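Metallo-beta-lactamase (Serratia marcescens, PDB 6K4X) hydrolyses beta-lactam antibiotics as a subclass B3 enzyme with two zinc ions in its active site, here occupied by a thiol-bearing inhibitor. Local coordinates at residues H37-G42 / K66-T71; P108-Q113 / H150-I155; K143-P148 / T156-S161; D209-A214 / G240-I245. All coordinates share one frame; numbering follows the deposited sequence. Where two conformers were deposited one is given.

Contact 1 of 4, residues H37-G42 / K66-T71; sequences HILVDG and KYILST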
loop_
_atom_site.group_PDB
_atom_site.type_symbol
_atom_site.label_atom_id
_atom_site.label_comp_id
_atom_site.label_asym_id
_atom_site.label_seq_id
_atom_site.Cartn_x
_atom_site.Cartn_y
_atom_site.Cartn_z
ATOM N N HIS A 37 -12.459 -1.143 -12.203
ATOM C CA HIS A 37 -11.642 -0.453 -11.233
ATOM C C HIS A 37 -10.592 -1.381 -10.626
ATOM O O HIS A 37 -10.749 -2.608 -10.616
ATOM C CB HIS A 37 -12.489 0.121 -10.093
ATOM C CG HIS A 37 -13.788 0.693 -10.547
ATOM N ND1 HIS A 37 -13.866 1.672 -11.525
ATOM C CD2 HIS A 37 -15.048 0.371 -10.200
ATOM C CE1 HIS A 37 -15.139 1.933 -11.726
ATOM N NE2 HIS A 37 -15.882 1.145 -10.949
ATOM N N ILE A 38 -9.543 -0.742 -10.094
ATOM C CA ILE A 38 -8.502 -1.419 -9.335
ATOM C C ILE A 38 -8.527 -0.852 -7.921
ATOM O O ILE A 38 -8.515 0.366 -7.750
ATOM C CB ILE A 38 -7.137 -1.229 -10.007
ATOM C CG1 ILE A 38 -7.144 -1.872 -11.397
ATOM C CG2 ILE A 38 -6.019 -1.772 -9.125
ATOM C CD1 ILE A 38 -5.894 -1.630 -12.211
ATOM N N LEU A 39 -8.526 -1.736 -6.919
ATOM C CA LEU A 39 -8.420 -1.350 -5.523
ATOM C C LEU A 39 -7.026 -1.693 -5.026
ATOM O O LEU A 39 -6.553 -2.812 -5.273
ATOM C CB LEU A 39 -9.470 -2.110 -4.713
ATOM C CG LEU A 39 -9.423 -1.907 -3.196
ATOM C CD1 LEU A 39 -9.760 -0.470 -2.827
ATOM C CD2 LEU A 39 -10.375 -2.864 -2.510
ATOM N N VAL A 40 -6.393 -0.753 -4.324
ATOM C CA VAL A 40 -5.116 -1.006 -3.692
ATOM C C VAL A 40 -5.338 -1.083 -2.187
ATOM O O VAL A 40 -5.770 -0.093 -1.571
ATOM C CB VAL A 40 -4.079 0.081 -4.020
ATOM C CG1 VAL A 40 -2.731 -0.294 -3.435
ATOM C CG2 VAL A 40 -4.003 0.319 -5.517
ATOM N N ASP A 41 -5.102 -2.284 -1.653
ATOM C CA ASP A 41 -5.174 -2.677 -0.247
ATOM C C ASP A 41 -6.625 -2.803 0.236
ATOM O O ASP A 41 -7.568 -2.330 -0.395
ATOM C CB ASP A 41 -4.302 -1.829 0.675
ATOM C CG ASP A 41 -2.856 -2.272 0.663
ATOM O OD1 ASP A 41 -2.563 -3.415 0.193
ATOM O OD2 ASP A 41 -2.019 -1.475 1.132
ATOM N N GLY A 42 -6.783 -3.489 1.375
ATOM C CA GLY A 42 -8.084 -3.766 1.952
ATOM C C GLY A 42 -8.293 -3.196 3.344
ATOM O O GLY A 42 -9.416 -3.273 3.862
ATOM N N LYS A 66 -11.986 -5.150 -10.395
ATOM C CA LYS A 66 -11.499 -6.347 -11.068
ATOM C C LYS A 66 -10.202 -6.890 -10.473
ATOM O O LYS A 66 -9.955 -8.092 -10.583
ATOM C CB LYS A 66 -11.306 -6.072 -12.559
ATOM C CG LYS A 66 -12.569 -5.609 -13.266
ATOM C CD LYS A 66 -13.802 -6.432 -12.995
ATOM C CE LYS A 66 -15.010 -5.920 -13.753
ATOM N NZ LYS A 66 -16.237 -6.674 -13.441
ATOM N N TYR A 67 -9.401 -6.017 -9.874
ATOM C CA TYR A 67 -8.145 -6.415 -9.233
ATOM C C TYR A 67 -8.066 -5.732 -7.877
ATOM O O TYR A 67 -8.490 -4.565 -7.746
ATOM C CB TYR A 67 -6.919 -5.988 -10.036
ATOM C CG TYR A 67 -6.727 -6.731 -11.328
ATOM C CD1 TYR A 67 -6.357 -8.056 -11.311
ATOM C CD2 TYR A 67 -6.900 -6.125 -12.558
ATOM C CE1 TYR A 67 -6.155 -8.774 -12.474
ATOM C CE2 TYR A 67 -6.713 -6.836 -13.742
ATOM C CZ TYR A 67 -6.343 -8.165 -13.695
ATOM O OH TYR A 67 -6.135 -8.903 -14.835
ATOM N N ILE A 68 -7.514 -6.443 -6.896
ATOM C CA ILE A 68 -7.115 -5.878 -5.621
ATOM C C ILE A 68 -5.604 -6.076 -5.536
ATOM O O ILE A 68 -5.123 -7.214 -5.571
ATOM C CB ILE A 68 -7.831 -6.560 -4.445
ATOM C CG1 ILE A 68 -9.345 -6.432 -4.553
ATOM C CG2 ILE A 68 -7.322 -6.006 -3.128
ATOM C CD1 ILE A 68 -10.135 -7.357 -3.649
ATOM N N LEU A 69 -4.874 -4.986 -5.384
ATOM C CA LEU A 69 -3.429 -4.998 -5.312
ATOM C C LEU A 69 -3.009 -4.914 -3.857
ATOM O O LEU A 69 -3.491 -4.040 -3.148
ATOM C CB LEU A 69 -2.867 -3.810 -6.094
ATOM C CG LEU A 69 -3.398 -3.649 -7.514
ATOM C CD1 LEU A 69 -2.689 -2.504 -8.204
ATOM C CD2 LEU A 69 -3.289 -4.926 -8.310
ATOM N N SER A 70 -2.070 -5.756 -3.437
ATOM C CA SER A 70 -1.596 -5.780 -2.060
ATOM C C SER A 70 -0.220 -5.133 -1.981
ATOM O O SER A 70 0.702 -5.531 -2.717
ATOM C CB SER A 70 -1.543 -7.200 -1.566
ATOM O OG SER A 70 -0.963 -7.282 -0.262
ATOM N N THR A 71 -0.043 -4.193 -1.051
ATOM C CA THR A 71 1.304 -3.704 -0.703
ATOM C C THR A 71 2.064 -4.794 0.066
ATOM O O THR A 71 3.050 -5.348 -0.419
ATOM C CB THR A 71 1.264 -2.394 0.099
ATOM O OG1 THR A 71 0.423 -2.578 1.242
ATOM C CG2 THR A 71 0.805 -1.214 -0.733
HETATM O O HOH W 1 -2.094 -5.690 1.621
#

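Contact 2 of 4, residues P108-Q113 / H150-I155; sequences PKSDPQ and HTEGGI. With ZN (zinc ion), chain B; D0U (4-azanyl-2-sulfanyl-benzoic acid), chain E.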
loop_
_atom_site.group_PDB
_atom_site.type_symbol
_atom_site.label_atom_id
_atom_site.label_comp_id
_atom_site.label_asym_id
_atom_site.label_seq_id
_atom_site.Cartn_x
_atom_site.Cartn_y
_atom_site.Cartn_z
ATOM N N PRO A 108 5.136 -15.765 7.675
ATOM C CA PRO A 108 6.144 -16.789 7.911
ATOM C C PRO A 108 7.301 -16.290 8.770
ATOM O O PRO A 108 7.460 -15.093 9.023
ATOM C CB PRO A 108 6.659 -17.067 6.495
ATOM C CG PRO A 108 6.569 -15.728 5.809
ATOM C CD PRO A 108 5.299 -15.116 6.368
ATOM N N LYS A 109 8.167 -17.247 9.130
ATOM C CA LYS A 109 9.218 -16.998 10.112
ATOM C C LYS A 109 10.294 -16.063 9.562
ATOM O O LYS A 109 11.051 -15.433 10.334
ATOM C CB LYS A 109 9.803 -18.320 10.609
ATOM C CG LYS A 109 10.487 -19.165 9.557
ATOM C CD LYS A 109 10.959 -20.474 10.141
ATOM C CE LYS A 109 11.554 -21.403 9.109
ATOM N NZ LYS A 109 11.954 -22.679 9.752
ATOM N N SER A 110 10.360 -15.856 8.256
ATOM C CA SER A 110 11.289 -14.892 7.670
ATOM C C SER A 110 10.906 -13.452 8.028
ATOM O O SER A 110 11.719 -12.556 7.887
ATOM C CB SER A 110 11.353 -15.039 6.166
ATOM O OG SER A 110 10.050 -14.992 5.609
ATOM N N ASP A 111 9.637 -13.216 8.394
ATOM C CA ASP A 111 9.187 -11.846 8.684
ATOM C C ASP A 111 9.846 -11.391 9.975
ATOM O O ASP A 111 9.760 -12.088 10.978
ATOM C CB ASP A 111 7.669 -11.828 8.786
ATOM C CG ASP A 111 7.062 -10.439 8.844
ATOM O OD1 ASP A 111 7.495 -9.625 9.676
ATOM O OD2 ASP A 111 6.139 -10.199 8.047
ATOM N N PRO A 112 10.529 -10.228 10.008
ATOM C CA PRO A 112 11.135 -9.763 11.254
ATOM C C PRO A 112 10.157 -9.687 12.432
ATOM O O PRO A 112 10.582 -9.842 13.572
ATOM C CB PRO A 112 11.650 -8.369 10.892
ATOM C CG PRO A 112 11.958 -8.475 9.405
ATOM C CD PRO A 112 10.855 -9.357 8.867
ATOM N N GLN A 113 8.866 -9.447 12.170
ATOM C CA GLN A 113 7.874 -9.394 13.229
ATOM C C GLN A 113 7.333 -10.768 13.627
ATOM O O GLN A 113 6.501 -10.843 14.540
ATOM C CB GLN A 113 6.731 -8.462 12.834
ATOM C CG GLN A 113 7.133 -7.004 12.788
ATOM C CD GLN A 113 5.944 -6.141 12.452
ATOM O OE1 GLN A 113 5.120 -5.835 13.314
ATOM N NE2 GLN A 113 5.779 -5.783 11.190
ATOM N N HIS A 150 10.424 -4.907 4.762
ATOM C CA HIS A 150 9.374 -5.044 5.794
ATOM C C HIS A 150 8.686 -6.409 5.678
ATOM O O HIS A 150 8.325 -7.007 6.699
ATOM C CB HIS A 150 8.450 -3.842 5.719
ATOM C CG HIS A 150 7.353 -3.815 6.714
ATOM N ND1 HIS A 150 7.531 -3.314 7.968
ATOM C CD2 HIS A 150 6.051 -4.152 6.613
ATOM C CE1 HIS A 150 6.358 -3.328 8.602
ATOM N NE2 HIS A 150 5.434 -3.888 7.810
ATOM N N THR A 151 8.513 -6.859 4.431
ATOM C CA THR A 151 8.109 -8.215 4.104
ATOM C C THR A 151 8.846 -8.592 2.829
ATOM O O THR A 151 9.244 -7.713 2.056
ATOM C CB THR A 151 6.590 -8.387 3.866
ATOM O OG1 THR A 151 6.220 -7.720 2.649
ATOM C CG2 THR A 151 5.725 -7.966 5.029
ATOM N N GLU A 152 8.993 -9.891 2.572
ATOM C CA GLU A 152 9.746 -10.277 1.386
ATOM C C GLU A 152 9.000 -9.932 0.094
ATOM O O GLU A 152 9.634 -9.618 -0.920
ATOM C CB GLU A 152 10.018 -11.781 1.400
ATOM C CG GLU A 152 11.067 -12.240 2.390
ATOM C CD GLU A 152 11.547 -13.666 2.206
ATOM O OE1 GLU A 152 11.015 -14.348 1.322
ATOM O OE2 GLU A 152 12.480 -14.076 2.943
ATOM N N GLY A 153 7.660 -9.976 0.123
ATOM C CA GLY A 153 6.889 -9.761 -1.105
ATOM C C GLY A 153 6.282 -8.370 -1.216
ATOM O O GLY A 153 5.372 -8.176 -2.012
ATOM N N GLY A 154 6.819 -7.383 -0.504
ATOM C CA GLY A 154 6.268 -6.024 -0.553
ATOM C C GLY A 154 6.310 -5.452 -1.948
ATOM O O GLY A 154 7.340 -5.578 -2.626
ATOM N N ILE A 155 5.229 -4.786 -2.363
ATOM C CA ILE A 155 5.144 -4.128 -3.639
ATOM C C ILE A 155 4.663 -2.703 -3.419
ATOM O O ILE A 155 3.683 -2.455 -2.703
ATOM C CB ILE A 155 4.192 -4.854 -4.607
ATOM C CG1 ILE A 155 4.645 -6.284 -4.914
ATOM C CG2 ILE A 155 4.002 -4.045 -5.884
ATOM C CD1 ILE A 155 5.874 -6.412 -5.778
HETATM ZN ZN ZN B . 3.456 -4.230 8.021
HETATM O O2 D0U E . 3.363 -0.896 7.939
HETATM C C7 D0U E . 4.220 -0.549 8.781
HETATM O O1 D0U E . 5.122 0.296 8.511
HETATM C C3 D0U E . 4.237 -1.134 10.149
HETATM C C2 D0U E . 5.084 -0.486 11.090
HETATM C C4 D0U E . 3.470 -2.246 10.538
HETATM S S1 D0U E . 2.308 -3.116 9.640
HETATM C C5 D0U E . 3.622 -2.692 11.870
HETATM C C6 D0U E . 4.467 -2.069 12.792
HETATM N N1 D0U E . 4.558 -2.518 14.103
HETATM C C1 D0U E . 5.166 -0.964 12.397
HETATM O O HOH W 2 7.703 -6.933 9.326
#

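Contact 3 of 4, residues K143-P148 / T156-S161; sequences KAHATP and TWTWQS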
loop_
_atom_site.group_PDB
_atom_site.type_symbol
_atom_site.label_atom_id
_atom_site.label_comp_id
_atom_site.label_asym_id
_atom_site.label_seq_id
_atom_site.Cartn_x
_atom_site.Cartn_y
_atom_site.Cartn_z
ATOM N N LYS A 143 1.941 -0.234 -12.440
ATOM C CA LYS A 143 3.201 -0.967 -12.431
ATOM C C LYS A 143 3.518 -1.424 -11.004
ATOM O O LYS A 143 3.316 -0.677 -10.041
ATOM C CB LYS A 143 4.332 -0.093 -12.972
ATOM C CG LYS A 143 5.706 -0.738 -12.952
ATOM C CD LYS A 143 6.746 0.017 -13.743
ATOM C CE LYS A 143 6.432 0.117 -15.219
ATOM N NZ LYS A 143 7.455 0.926 -15.917
ATOM N N ALA A 144 4.000 -2.665 -10.892
ATOM C CA ALA A 144 4.489 -3.236 -9.649
ATOM C C ALA A 144 5.976 -2.943 -9.518
ATOM O O ALA A 144 6.747 -3.204 -10.434
ATOM C CB ALA A 144 4.251 -4.726 -9.663
ATOM N N HIS A 145 6.391 -2.468 -8.353
ATOM C CA HIS A 145 7.802 -2.294 -8.003
ATOM C C HIS A 145 8.096 -3.095 -6.743
ATOM O O HIS A 145 7.508 -2.851 -5.701
ATOM C CB HIS A 145 8.157 -0.830 -7.748
ATOM C CG HIS A 145 7.822 0.051 -8.892
ATOM N ND1 HIS A 145 8.771 0.498 -9.785
ATOM C CD2 HIS A 145 6.651 0.623 -9.245
ATOM C CE1 HIS A 145 8.177 1.284 -10.665
ATOM N NE2 HIS A 145 6.884 1.370 -10.358
ATOM N N ALA A 146 9.000 -4.062 -6.849
ATOM C CA ALA A 146 9.387 -4.824 -5.671
ATOM C C ALA A 146 10.049 -3.886 -4.672
ATOM O O ALA A 146 11.061 -3.243 -4.966
ATOM C CB ALA A 146 10.305 -5.957 -6.041
ATOM N N THR A 147 9.491 -3.851 -3.465
ATOM C CA THR A 147 10.060 -3.088 -2.362
ATOM C C THR A 147 10.078 -3.951 -1.115
ATOM O O THR A 147 9.365 -3.679 -0.151
ATOM C CB THR A 147 9.338 -1.751 -2.120
ATOM O OG1 THR A 147 7.936 -1.929 -1.877
ATOM C CG2 THR A 147 9.510 -0.811 -3.288
ATOM N N PRO A 148 10.896 -5.013 -1.115
ATOM C CA PRO A 148 10.992 -5.919 0.028
ATOM C C PRO A 148 11.714 -5.283 1.220
ATOM O O PRO A 148 12.373 -4.232 1.119
ATOM C CB PRO A 148 11.805 -7.084 -0.544
ATOM C CG PRO A 148 12.717 -6.417 -1.555
ATOM C CD PRO A 148 11.803 -5.399 -2.211
ATOM N N THR A 156 5.339 -1.767 -4.091
ATOM C CA THR A 156 4.922 -0.384 -4.264
ATOM C C THR A 156 4.354 -0.230 -5.674
ATOM O O THR A 156 4.946 -0.732 -6.631
ATOM C CB THR A 156 6.119 0.538 -4.019
ATOM O OG1 THR A 156 6.458 0.503 -2.635
ATOM C CG2 THR A 156 5.919 1.966 -4.442
ATOM N N TRP A 157 3.182 0.384 -5.797
ATOM C CA TRP A 157 2.406 0.379 -7.032
ATOM C C TRP A 157 2.375 1.788 -7.608
ATOM O O TRP A 157 2.178 2.753 -6.842
ATOM C CB TRP A 157 0.986 -0.108 -6.749
ATOM C CG TRP A 157 0.894 -1.475 -6.152
ATOM C CD1 TRP A 157 0.843 -1.750 -4.821
ATOM C CD2 TRP A 157 0.876 -2.751 -6.819
ATOM N NE1 TRP A 157 0.718 -3.088 -4.598
ATOM C CE2 TRP A 157 0.744 -3.726 -5.803
ATOM C CE3 TRP A 157 0.912 -3.172 -8.152
ATOM C CZ2 TRP A 157 0.638 -5.080 -6.068
ATOM C CZ3 TRP A 157 0.788 -4.518 -8.410
ATOM C CH2 TRP A 157 0.666 -5.442 -7.380
ATOM N N THR A 158 2.516 1.936 -8.931
ATOM C CA THR A 158 2.544 3.269 -9.532
ATOM C C THR A 158 1.654 3.339 -10.775
ATOM O O THR A 158 1.420 2.360 -11.472
ATOM C CB THR A 158 3.967 3.699 -9.901
ATOM O OG1 THR A 158 4.505 2.822 -10.895
ATOM C CG2 THR A 158 4.877 3.685 -8.694
ATOM N N TRP A 159 1.129 4.535 -11.021
ATOM C CA TRP A 159 0.293 4.773 -12.168
ATOM C C TRP A 159 0.259 6.262 -12.471
ATOM O O TRP A 159 0.868 7.065 -11.765
ATOM C CB TRP A 159 -1.107 4.218 -11.939
ATOM C CG TRP A 159 -1.841 4.850 -10.795
ATOM C CD1 TRP A 159 -2.625 5.964 -10.825
ATOM C CD2 TRP A 159 -1.882 4.372 -9.441
ATOM N NE1 TRP A 159 -3.140 6.218 -9.582
ATOM C CE2 TRP A 159 -2.709 5.247 -8.712
ATOM C CE3 TRP A 159 -1.328 3.269 -8.791
ATOM C CZ2 TRP A 159 -2.968 5.048 -7.361
ATOM C CZ3 TRP A 159 -1.579 3.071 -7.457
ATOM C CH2 TRP A 159 -2.402 3.946 -6.759
ATOM N N GLN A 160 -0.455 6.622 -13.533
ATOM C CA GLN A 160 -0.659 8.006 -13.882
ATOM C C GLN A 160 -2.143 8.313 -13.855
ATOM O O GLN A 160 -2.924 7.529 -14.384
ATOM C CB GLN A 160 -0.103 8.307 -15.268
ATOM C CG GLN A 160 1.394 8.068 -15.343
ATOM C CD GLN A 160 2.072 8.842 -16.443
ATOM O OE1 GLN A 160 1.441 9.584 -17.202
ATOM N NE2 GLN A 160 3.382 8.681 -16.517
ATOM N N SER A 161 -2.514 9.449 -13.262
ATOM C CA SER A 161 -3.872 9.932 -13.316
ATOM C C SER A 161 -3.870 11.328 -13.923
ATOM O O SER A 161 -2.931 12.106 -13.707
ATOM C CB SER A 161 -4.512 9.975 -11.941
ATOM O OG SER A 161 -4.831 8.663 -11.469
#

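Contact 4 of 4, residues D209-A214 / G240-I245; sequences DIAIAA and GACRAI. With SO4 (sulfate ion), chain H.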
loop_
_atom_site.group_PDB
_atom_site.type_symbol
_atom_site.label_atom_id
_atom_site.label_comp_id
_atom_site.label_asym_id
_atom_site.label_seq_id
_atom_site.Cartn_x
_atom_site.Cartn_y
_atom_site.Cartn_z
ATOM N N ASP A 209 4.891 12.280 -8.244
ATOM C CA ASP A 209 4.239 13.549 -7.999
ATOM C C ASP A 209 3.346 13.481 -6.761
ATOM O O ASP A 209 3.301 14.458 -6.003
ATOM C CB ASP A 209 3.395 13.989 -9.189
ATOM C CG ASP A 209 4.225 14.244 -10.425
ATOM O OD1 ASP A 209 5.197 15.036 -10.313
ATOM O OD2 ASP A 209 3.919 13.676 -11.468
ATOM N N ILE A 210 2.593 12.397 -6.609
ATOM C CA ILE A 210 1.650 12.228 -5.496
ATOM C C ILE A 210 1.965 10.889 -4.856
ATOM O O ILE A 210 1.779 9.852 -5.508
ATOM C CB ILE A 210 0.193 12.254 -5.981
ATOM C CG1 ILE A 210 -0.139 13.605 -6.616
ATOM C CG2 ILE A 210 -0.760 11.881 -4.844
ATOM C CD1 ILE A 210 -1.462 13.611 -7.367
ATOM N N ALA A 211 2.423 10.907 -3.606
ATOM C CA ALA A 211 2.653 9.667 -2.864
ATOM C C ALA A 211 1.533 9.475 -1.857
ATOM O O ALA A 211 1.194 10.395 -1.102
ATOM C CB ALA A 211 4.004 9.671 -2.194
ATOM N N ILE A 212 0.965 8.274 -1.860
ATOM C CA ILE A 212 -0.006 7.838 -0.896
ATOM C C ILE A 212 0.645 6.692 -0.140
ATOM O O ILE A 212 0.878 5.632 -0.715
ATOM C CB ILE A 212 -1.317 7.398 -1.565
ATOM C CG1 ILE A 212 -1.919 8.547 -2.374
ATOM C CG2 ILE A 212 -2.284 6.869 -0.531
ATOM C CD1 ILE A 212 -2.743 8.137 -3.568
ATOM N N ALA A 213 1.016 6.918 1.118
ATOM C CA ALA A 213 1.704 5.894 1.903
ATOM C C ALA A 213 0.692 4.949 2.540
ATOM O O ALA A 213 -0.381 5.378 2.946
ATOM C CB ALA A 213 2.570 6.532 2.950
ATOM N N ALA A 214 1.060 3.672 2.647
ATOM C CA ALA A 214 0.161 2.663 3.177
ATOM C C ALA A 214 -0.368 3.070 4.563
ATOM O O ALA A 214 -1.560 2.908 4.862
ATOM C CB ALA A 214 0.860 1.325 3.203
ATOM N N GLY A 240 8.969 15.379 -4.020
ATOM C CA GLY A 240 9.989 14.853 -3.142
ATOM C C GLY A 240 9.459 13.827 -2.154
ATOM O O GLY A 240 10.217 13.328 -1.323
ATOM N N ALA A 241 8.174 13.480 -2.213
ATOM C CA ALA A 241 7.594 12.680 -1.143
ATOM C C ALA A 241 8.170 11.266 -1.113
ATOM O O ALA A 241 8.367 10.752 0.001
ATOM C CB ALA A 241 6.103 12.641 -1.282
ATOM N N CYS A 242 8.404 10.629 -2.262
ATOM C CA CYS A 242 8.967 9.307 -2.225
ATOM C C CYS A 242 10.411 9.347 -1.705
ATOM O O CYS A 242 10.833 8.447 -0.978
ATOM C CB CYS A 242 8.899 8.660 -3.601
ATOM S SG CYS A 242 7.225 8.246 -4.139
ATOM N N ARG A 243 11.181 10.382 -2.065
ATOM C CA ARG A 243 12.517 10.547 -1.514
ATOM C C ARG A 243 12.459 10.639 0.001
ATOM O O ARG A 243 13.295 10.059 0.698
ATOM C CB ARG A 243 13.255 11.764 -2.085
ATOM C CG ARG A 243 13.573 11.636 -3.569
ATOM C CD ARG A 243 14.431 12.777 -4.108
ATOM N NE ARG A 243 13.761 14.064 -4.171
ATOM C CZ ARG A 243 13.082 14.535 -5.219
ATOM N NH1 ARG A 243 12.922 13.803 -6.308
ATOM N NH2 ARG A 243 12.554 15.746 -5.152
ATOM N N ALA A 244 11.454 11.338 0.510
ATOM C CA ALA A 244 11.314 11.514 1.952
ATOM C C ALA A 244 10.913 10.208 2.647
ATOM O O ALA A 244 11.414 9.905 3.736
ATOM C CB ALA A 244 10.322 12.608 2.280
ATOM N N ILE A 245 9.984 9.452 2.075
ATOM C CA ILE A 245 9.595 8.163 2.643
ATOM C C ILE A 245 10.817 7.239 2.700
ATOM O O ILE A 245 11.069 6.602 3.717
ATOM C CB ILE A 245 8.459 7.528 1.824
ATOM C CG1 ILE A 245 7.200 8.391 1.927
ATOM C CG2 ILE A 245 8.200 6.087 2.259
ATOM C CD1 ILE A 245 6.094 7.953 1.007
HETATM S S SO4 H . 14.513 16.601 -1.486
HETATM O O1 SO4 H . 15.888 16.977 -1.067
HETATM O O2 SO4 H . 14.405 15.109 -1.525
HETATM O O3 SO4 H . 13.548 17.137 -0.492
HETATM O O4 SO4 H . 14.189 17.177 -2.815
#

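Contact 1 of 4, residues H37-G42 / K66-T71
Leu69 lies beside Ile38, Leu39 and Val40. CB is 3.9 Å from Leu39 O, the oxygen that also accepts the hydrogen bond from Leu69 N. CG is anti to the carbonyl carbon (chi1 -51°), which brings the branch point to 3.6 Å from Ile38 CG2. At the tip, CD1 meets two methyls of the neighbouring strand, Ile38 CG2 at 3.5 Å and Val40 CG2 at 4.1 Å. Trp157 of strand 155-163 packs onto Val40 and Leu69 on this same face, while Leu39 and Ile68 point to the opposite one, where helix 81-88 touches Ile68. The two strands run parallel as the ends of a beta-alpha-beta unit whose helix is 47-57, part of the larger sheet of the metallo-beta-lactamase fold. Beyond the paired residues, Asp41 grips Thr71 with both carboxylate oxygens. Thr71 N donates to Asp41 OD1 over 2.9 Å, on the syn side but 23° out of the carboxylate plane. Thr71 OG1, held between its own N and carbonyl carbon (chi1 54°), gives its proton to the syn lone pair of Asp41 OD2 at 2.7 Å. A water takes a hydrogen bond from Ser70 OG and passes one on to Asp41 OD1. The residue after Thr71 is the zinc ligand His72.

Contact 2 of 4, residues P108-Q113 / H150-I155
Gln113 lays its side-chain amide obliquely against the imidazole of His150, with NE2 3.6 Å from His150 CE1 and the amide and ring planes 55° apart. The chain is extended beyond CG, which carries the amide to the inhibitor as well: Gln113 OE1 is 3.5 Å from N1 of the bound 4-amino-2-sulfanylbenzoic acid, a close approach, not a hydrogen bond. A water sits over the centre of one face of the His150 ring. It accepts a hydrogen bond from Gln113 NE2 and lies 2.7 Å from both Asp111 OD1 and His150 O, though it has more acceptors around it than protons to give. The two loops come together beside the dinuclear zinc site, 150-155 supplying one of its ligands. His150 NE2 binds one zinc ion at 2.0 Å, together with His72 and His74 of the HxHxDH motif, and the inhibitor sulfur S1 binds the same ion at 2.3 Å. The other ring nitrogen, ND1, is hydrogen-bonded to Thr177 O, so both nitrogens are engaged, fixing the ring's rotation. Asp111 works from the second shell. Its OD2 bonds to His74 NE2, and its OD1 accepts from Gln113 N through the anti lone pair, closing an Asx turn. Thr151 runs alongside Asp111, its CG2 3.8 Å from Asp111 OD2. Further out, Glu152 OE2 approaches Ser110 CB to 3.5 Å without a hydrogen bond.

Contact 3 of 4, residues K143-P148 / T156-S161
Ala144 and Trp157 form the closely packed side of this hairpin, with Trp157 CZ3 3.7 Å from Ala144 CB. The methyl meets the indole obliquely, and both residues are buried. The indole NE1 makes a weak hydrogen bond to Ser70 O, linking the hairpin to the other sheet. Lys143, His145 and Thr158 point from the opposite face and are partly exposed. There the side chain of Lys143 comes near Thr158 through CB, 3.6 Å from Thr158 OG1, and beyond it, in the conformer given, leads away. His145 is more firmly placed: its CG is anti to the carbonyl carbon (chi1 -56°), and the ring reaches across Thr156 with the backbone oxygen of that residue at its edge. In the ring plane NE2 meets Thr158 OG1 at 2.8 Å. Antiparallel pairing is regular, two-way hydrogen bonds joining Lys143 to Thr158 and His145 to Thr156 on either side of the non-hydrogen-bonded pair Ala144-Trp157. Where the strands part, Thr147 turns toward Thr156, and their hydroxyls share a hydrogen bond of 2.9 Å between the two OG1 atoms. Thr147 CG2 adds packing at 3.7 Å from Thr156 CB. With Asp174 N as a second partner, donating to it, the buried Thr156 OG1 is satisfied by two bonds, and either hydroxyl could supply the proton between the threonines.

Contact 4 of 4, residues D209-A214 / G240-I245
No ring takes part where Ala211 and Ala213 meet Ala241, Cys242 and Ile245; the flat group to note is the guanidinium of Arg243, which the helix carries away from the strand. A sulfate ion, probably from the crystallisation liquor, lies at its edge with the sulfur in the guanidinium plane. Arg243 NE donates to sulfate O2 over 2.9 Å (154° at the hydrogen) and only weakly to O4, which NH2 reaches over 3.2 Å. A bend at chi3 presents this edge to the anion. The contact itself is apolar. The methyl of Ala211 is its centre: Ala211 CB lies 3.7 Å from Ala241 CB, 4.0 Å from Cys242 SG and 4.2 Å from Ile245 CD1. One helical turn after Ala241, Ile245 sends CG1 anti to its carbonyl carbon (chi1 -65°), and its CD1 also reaches Ala213 CB, at 4.3 Å. The axes of strand 210-213 and helix 241-245 approach to 8.7 Å, inclined by 36°, in keeping with the small methyls of Ala211 and Ala241 between them. A disulfide from Cys242 to Cys208, just ahead of the strand, fastens the start of the helix covalently to the same region. Strand 210-213 is one of the two outermost strands of its five-stranded sheet within this chain and pairs in parallel with 166-173, whose Val171 and Ala173 also touch the helix through Cys242 and Ile245. On the other face, Ile210 and Ile212 pack toward strand 12-15 of the second sheet, so helix 241-260 lies against the face of the five-stranded sheet that is turned from the seven-stranded one.

In the fold
Contact 1 closes first along the chain; contacts 2 and 3 then alternate (108-113, 143-148, 150-155, 156-161), because 150-155 lies in the loop between the strands of contact 3; contact 4 comes last. Contact 1 belongs to the seven-stranded sheet, contact 3 lies within the five-stranded one, and contact 4 packs a helix on its strand 210-213. Centres of contacts 1 and 3 are about 12 Å apart, and Trp157 bridges the sheets there. Contacts 3 and 4 are equally spaced but do not touch. Contact 2 lies at the zinc end, its centre about 18 Å from that of contact 3, yet the two touch, Gly154 O probably hydrogen-bonding to Thr147 N. Strand ends thus converge on loops carrying zinc ligands.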